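Local coordinates for protein transcriptional regulator, LysR family (Eggerthella lenta, PDB 4PZJ) that probably binds cis-regulatory DNA as a LysR-family transcription factor, the chain being its N-terminal winged helix-turn-helix domain, at residues Y18-A21 with A22-N26; I27-P30 with A31-H35. One frame throughout, in Å; residues are numbered along the deposited sequence.

Contact 1. Residues Y18-A21 with A22-N26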
loop_
_atom_site.group_PDB
_atom_site.type_symbol
_atom_site.label_atom_id
_atom_site.label_comp_id
_atom_site.label_asym_id
_atom_site.label_seq_id
_atom_site.Cartn_x
_atom_site.Cartn_y
_atom_site.Cartn_z
ATOM N N TYR A 18 20.167 0.861 -0.512
ATOM C CA TYR A 18 20.126 -0.605 -0.365
ATOM C C TYR A 18 21.348 -1.264 0.269
ATOM O O TYR A 18 21.174 -2.214 1.053
ATOM C CB TYR A 18 19.939 -1.257 -1.737
ATOM C CG TYR A 18 18.535 -1.371 -2.256
ATOM C CD1 TYR A 18 17.748 -0.244 -2.518
ATOM C CD2 TYR A 18 17.974 -2.627 -2.566
ATOM C CE1 TYR A 18 16.447 -0.363 -3.000
ATOM C CE2 TYR A 18 16.683 -2.739 -3.047
ATOM C CZ TYR A 18 15.921 -1.591 -3.303
ATOM O OH TYR A 18 14.662 -1.662 -3.808
ATOM N N THR A 19 22.568 -0.865 -0.106
ATOM C CA THR A 19 23.780 -1.517 0.468
ATOM C C THR A 19 23.827 -1.252 1.963
ATOM O O THR A 19 24.224 -2.115 2.717
ATOM C CB THR A 19 25.091 -1.127 -0.200
ATOM O OG1 THR A 19 25.215 0.297 -0.259
ATOM C CG2 THR A 19 25.147 -1.681 -1.606
ATOM N N ARG A 20 23.399 -0.081 2.376
ATOM C CA ARG A 20 23.344 0.275 3.792
ATOM C C ARG A 20 22.329 -0.593 4.549
ATOM O O ARG A 20 22.594 -1.062 5.661
ATOM C CB ARG A 20 23.013 1.745 3.862
ATOM C CG ARG A 20 22.777 2.317 5.226
ATOM C CD ARG A 20 23.958 2.549 6.145
ATOM N NE ARG A 20 23.314 3.214 7.273
ATOM C CZ ARG A 20 22.629 2.586 8.237
ATOM N NH1 ARG A 20 22.581 1.258 8.270
ATOM N NH2 ARG A 20 21.983 3.284 9.188
ATOM N N ALA A 21 21.165 -0.813 3.950
ATOM C CA ALA A 21 20.125 -1.678 4.530
ATOM C C ALA A 21 20.702 -3.065 4.691
ATOM O O ALA A 21 20.479 -3.761 5.705
ATOM C CB ALA A 21 18.918 -1.755 3.600
ATOM N N ALA A 22 21.374 -3.543 3.643
ATOM C CA ALA A 22 21.971 -4.886 3.728
ATOM C C ALA A 22 22.952 -4.999 4.891
ATOM O O ALA A 22 22.911 -5.978 5.621
ATOM C CB ALA A 22 22.664 -5.228 2.428
ATOM N N GLU A 23 23.812 -4.003 5.075
ATOM C CA GLU A 23 24.807 -4.047 6.162
ATOM C C GLU A 23 24.063 -4.117 7.463
ATOM O O GLU A 23 24.410 -4.893 8.370
ATOM C CB GLU A 23 25.670 -2.779 6.202
ATOM C CG GLU A 23 26.589 -2.512 5.030
ATOM C CD GLU A 23 27.838 -3.395 4.995
ATOM O OE1 GLU A 23 27.900 -4.443 5.696
ATOM O OE2 GLU A 23 28.773 -3.019 4.241
ATOM N N GLU A 24 22.993 -3.348 7.559
ATOM C CA GLU A 24 22.224 -3.264 8.821
ATOM C C GLU A 24 21.537 -4.571 9.111
ATOM O O GLU A 24 21.513 -5.031 10.244
ATOM C CB GLU A 24 21.196 -2.156 8.741
ATOM C CG GLU A 24 20.421 -1.925 10.006
ATOM C CD GLU A 24 19.567 -0.671 9.958
ATOM O OE1 GLU A 24 18.367 -0.759 10.292
ATOM O OE2 GLU A 24 20.126 0.376 9.559
ATOM N N LEU A 25 21.031 -5.213 8.064
ATOM C CA LEU A 25 20.313 -6.487 8.208
ATOM C C LEU A 25 21.233 -7.699 8.273
ATOM O O LEU A 25 20.763 -8.810 8.524
ATOM C CB LEU A 25 19.351 -6.655 7.036
ATOM C CG LEU A 25 18.119 -5.750 7.096
ATOM C CD1 LEU A 25 17.490 -5.643 5.721
ATOM C CD2 LEU A 25 17.079 -6.180 8.109
ATOM N N ASN A 26 22.515 -7.495 8.025
ATOM C CA ASN A 26 23.514 -8.573 8.004
ATOM C C ASN A 26 23.188 -9.617 6.950
ATOM O O ASN A 26 23.301 -10.836 7.175
ATOM C CB ASN A 26 23.661 -9.197 9.375
ATOM C CG ASN A 26 24.160 -8.206 10.393
ATOM O OD1 ASN A 26 25.108 -7.464 10.132
ATOM N ND2 ASN A 26 23.528 -8.182 11.558
#
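Arg20 and Glu24 meet one helical turn apart in a salt bridge, with Arg20 NH1 standing 2.9 Å from Glu24 OE2. The carboxylate oxygen receives this N-H through its anti lone pair, the one away from OE1, and lies 26° out of the guanidinium plane; the guanidinium and carboxylate planes stand 42° apart. Arg20 reaches it by a bend at chi2 (74°), which brings the guanidinium toward the following turn although CB starts away from it, whereas Glu24 is extended as far as its carboxylate. Glu24 OE1 pairs with Arg14, so the carboxylate engages two arginines, one through each oxygen, whose guanidinium groups also come close to each other. A glutamine in its place would probably leave that pair of like charges without the carboxylate that offsets them. Beneath the side chains, the backbone supplies regular i to i+4 bonds, among them Leu25 N to Ala21 O at 2.8 Å. Ala21 packs on Thr11 and Leu25 on Glu7 and Thr8, while the side chain of Asn17, just ahead of the helix, accepts from Arg20 N. At the other end Asn26 takes positive phi and closes a Schellman motif, which ends the first helix of the helix-turn-helix.

Contact 2. Residues I27-P30 with A31-H35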
loop_
_atom_site.group_PDB
_atom_site.type_symbol
_atom_site.label_atom_id
_atom_site.label_comp_id
_atom_site.label_asym_id
_atom_site.label_seq_id
_atom_site.Cartn_x
_atom_site.Cartn_y
_atom_site.Cartn_z
ATOM N N ILE A 27 22.757 -9.134 5.787
ATOM C CA ILE A 27 22.494 -9.992 4.653
ATOM C C ILE A 27 23.102 -9.267 3.462
ATOM O O ILE A 27 23.529 -8.152 3.597
ATOM C CB ILE A 27 21.010 -10.329 4.452
ATOM C CG1 ILE A 27 20.167 -9.108 4.049
ATOM C CG2 ILE A 27 20.455 -11.068 5.670
ATOM C CD1 ILE A 27 18.700 -9.408 3.852
ATOM N N THR A 28 23.136 -9.917 2.305
ATOM C CA THR A 28 23.778 -9.338 1.161
ATOM C C THR A 28 22.807 -8.381 0.461
ATOM O O THR A 28 21.610 -8.481 0.627
ATOM C CB THR A 28 24.196 -10.430 0.160
ATOM O OG1 THR A 28 23.036 -11.078 -0.319
ATOM C CG2 THR A 28 25.133 -11.478 0.813
ATOM N N GLN A 29 23.332 -7.452 -0.338
ATOM C CA GLN A 29 22.433 -6.608 -1.075
ATOM C C GLN A 29 21.505 -7.388 -2.022
ATOM O O GLN A 29 20.313 -7.138 -2.109
ATOM C CB GLN A 29 23.233 -5.497 -1.755
ATOM C CG GLN A 29 22.521 -4.750 -2.866
ATOM C CD GLN A 29 22.557 -5.510 -4.218
ATOM O OE1 GLN A 29 23.610 -5.910 -4.660
ATOM N NE2 GLN A 29 21.425 -5.587 -4.895
ATOM N N PRO A 30 22.041 -8.362 -2.798
ATOM C CA PRO A 30 21.079 -9.065 -3.587
ATOM C C PRO A 30 19.938 -9.715 -2.803
ATOM O O PRO A 30 18.831 -9.790 -3.312
ATOM C CB PRO A 30 21.939 -10.071 -4.365
ATOM C CG PRO A 30 23.259 -9.472 -4.410
ATOM C CD PRO A 30 23.419 -8.709 -3.114
ATOM N N ALA A 31 20.186 -10.146 -1.550
ATOM C CA ALA A 31 19.129 -10.671 -0.708
ATOM C C ALA A 31 18.075 -9.620 -0.385
ATOM O O ALA A 31 16.889 -9.897 -0.480
ATOM C CB ALA A 31 19.701 -11.227 0.581
ATOM N N VAL A 32 18.537 -8.408 -0.035
ATOM C CA VAL A 32 17.676 -7.276 0.203
ATOM C C VAL A 32 16.815 -7.023 -1.050
ATOM O O VAL A 32 15.596 -6.918 -0.998
ATOM C CB VAL A 32 18.514 -6.000 0.548
ATOM C CG1 VAL A 32 17.646 -4.771 0.454
ATOM C CG2 VAL A 32 19.181 -6.052 1.926
ATOM N N SER A 33 17.466 -6.942 -2.200
ATOM C CA SER A 33 16.760 -6.678 -3.446
ATOM C C SER A 33 15.759 -7.774 -3.830
ATOM O O SER A 33 14.690 -7.469 -4.293
ATOM C CB SER A 33 17.765 -6.452 -4.572
ATOM O OG SER A 33 18.515 -5.280 -4.435
ATOM N N GLN A 34 16.065 -9.055 -3.540
ATOM C CA GLN A 34 15.129 -10.147 -3.767
ATOM C C GLN A 34 13.875 -10.061 -2.869
ATOM O O GLN A 34 12.765 -10.335 -3.308
ATOM C CB GLN A 34 15.859 -11.498 -3.598
ATOM C CG GLN A 34 16.876 -11.753 -4.721
ATOM C CD GLN A 34 17.993 -12.762 -4.362
ATOM O OE1 GLN A 34 18.082 -13.222 -3.215
ATOM N NE2 GLN A 34 18.857 -13.096 -5.347
ATOM N N HIS A 35 14.030 -9.650 -1.604
ATOM C CA HIS A 35 12.889 -9.465 -0.768
ATOM C C HIS A 35 11.946 -8.407 -1.330
ATOM O O HIS A 35 10.755 -8.596 -1.390
ATOM C CB HIS A 35 13.279 -9.003 0.620
ATOM C CG HIS A 35 14.023 -10.028 1.438
ATOM N ND1 HIS A 35 14.707 -9.706 2.590
ATOM C CD2 HIS A 35 14.183 -11.357 1.263
ATOM C CE1 HIS A 35 15.258 -10.803 3.094
ATOM N NE2 HIS A 35 14.953 -11.818 2.303
#
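Thr28 is the N-cap of helix 29-43: Ala31 N donates to Thr28 OG1 at 3.2 Å. The hydroxyl sits between the backbone N and the carbonyl carbon (chi1 63°), a rotation that turns it toward the first turn. The carbonyl of the same residue takes Val32 N in its own plane, so Thr28 holds two amides of the opening turn. Ile27, just ahead of the cap, lays its side chain against the helix: CD1 lies 3.9 Å from Ala31 CB, and CG1 meets Val32 CG2 at 3.8 Å, the Ile27 and Val32 side chains crossing at about a right angle. The same CD1 approaches His35 CE1 at 3.8 Å; the imidazole is further placed by Thr8, bonded to ND1, and by Phe4, which packs edge-to-face with it. In the helix-turn-helix of LysR regulators this second helix is the recognition helix, probably the one that enters the DNA major groove. Along it, Gln29 bends at chi2 (-81°) so that NE2 donates to Ser33 OG at 3.0 Å, with the hydroxyl oxygen close to the amide plane. Ser33 N hydrogen-bonds to Gln29 O at 2.9 Å, nearly straight at 174°.

Overall arrangement
Contact 1 lies on helix 18-25 and contact 2 on the start of helix 29-43, the consecutive helices of the helix-turn-helix, with centres about 8 Å apart. Contact 1 is partly buried, with Ala21 and Ala22 inside and its ion pair toward the outside, Arg20 exposed and Glu24 partly so; contact 2 is a surface contact in which Val32 alone is buried. Their chemistry differs too: a charged pair and a Schellman ending in the former, a hydroxyl cap and a neutral amide-hydroxyl bond in the latter. They join where Ala22 CA packs 3.5 Å from Val32 CG2, where Tyr18 CD2 reaches Ser33 OG at 3.3 Å, and through a probable hydrogen bond from Ile27 N to Ala22 O.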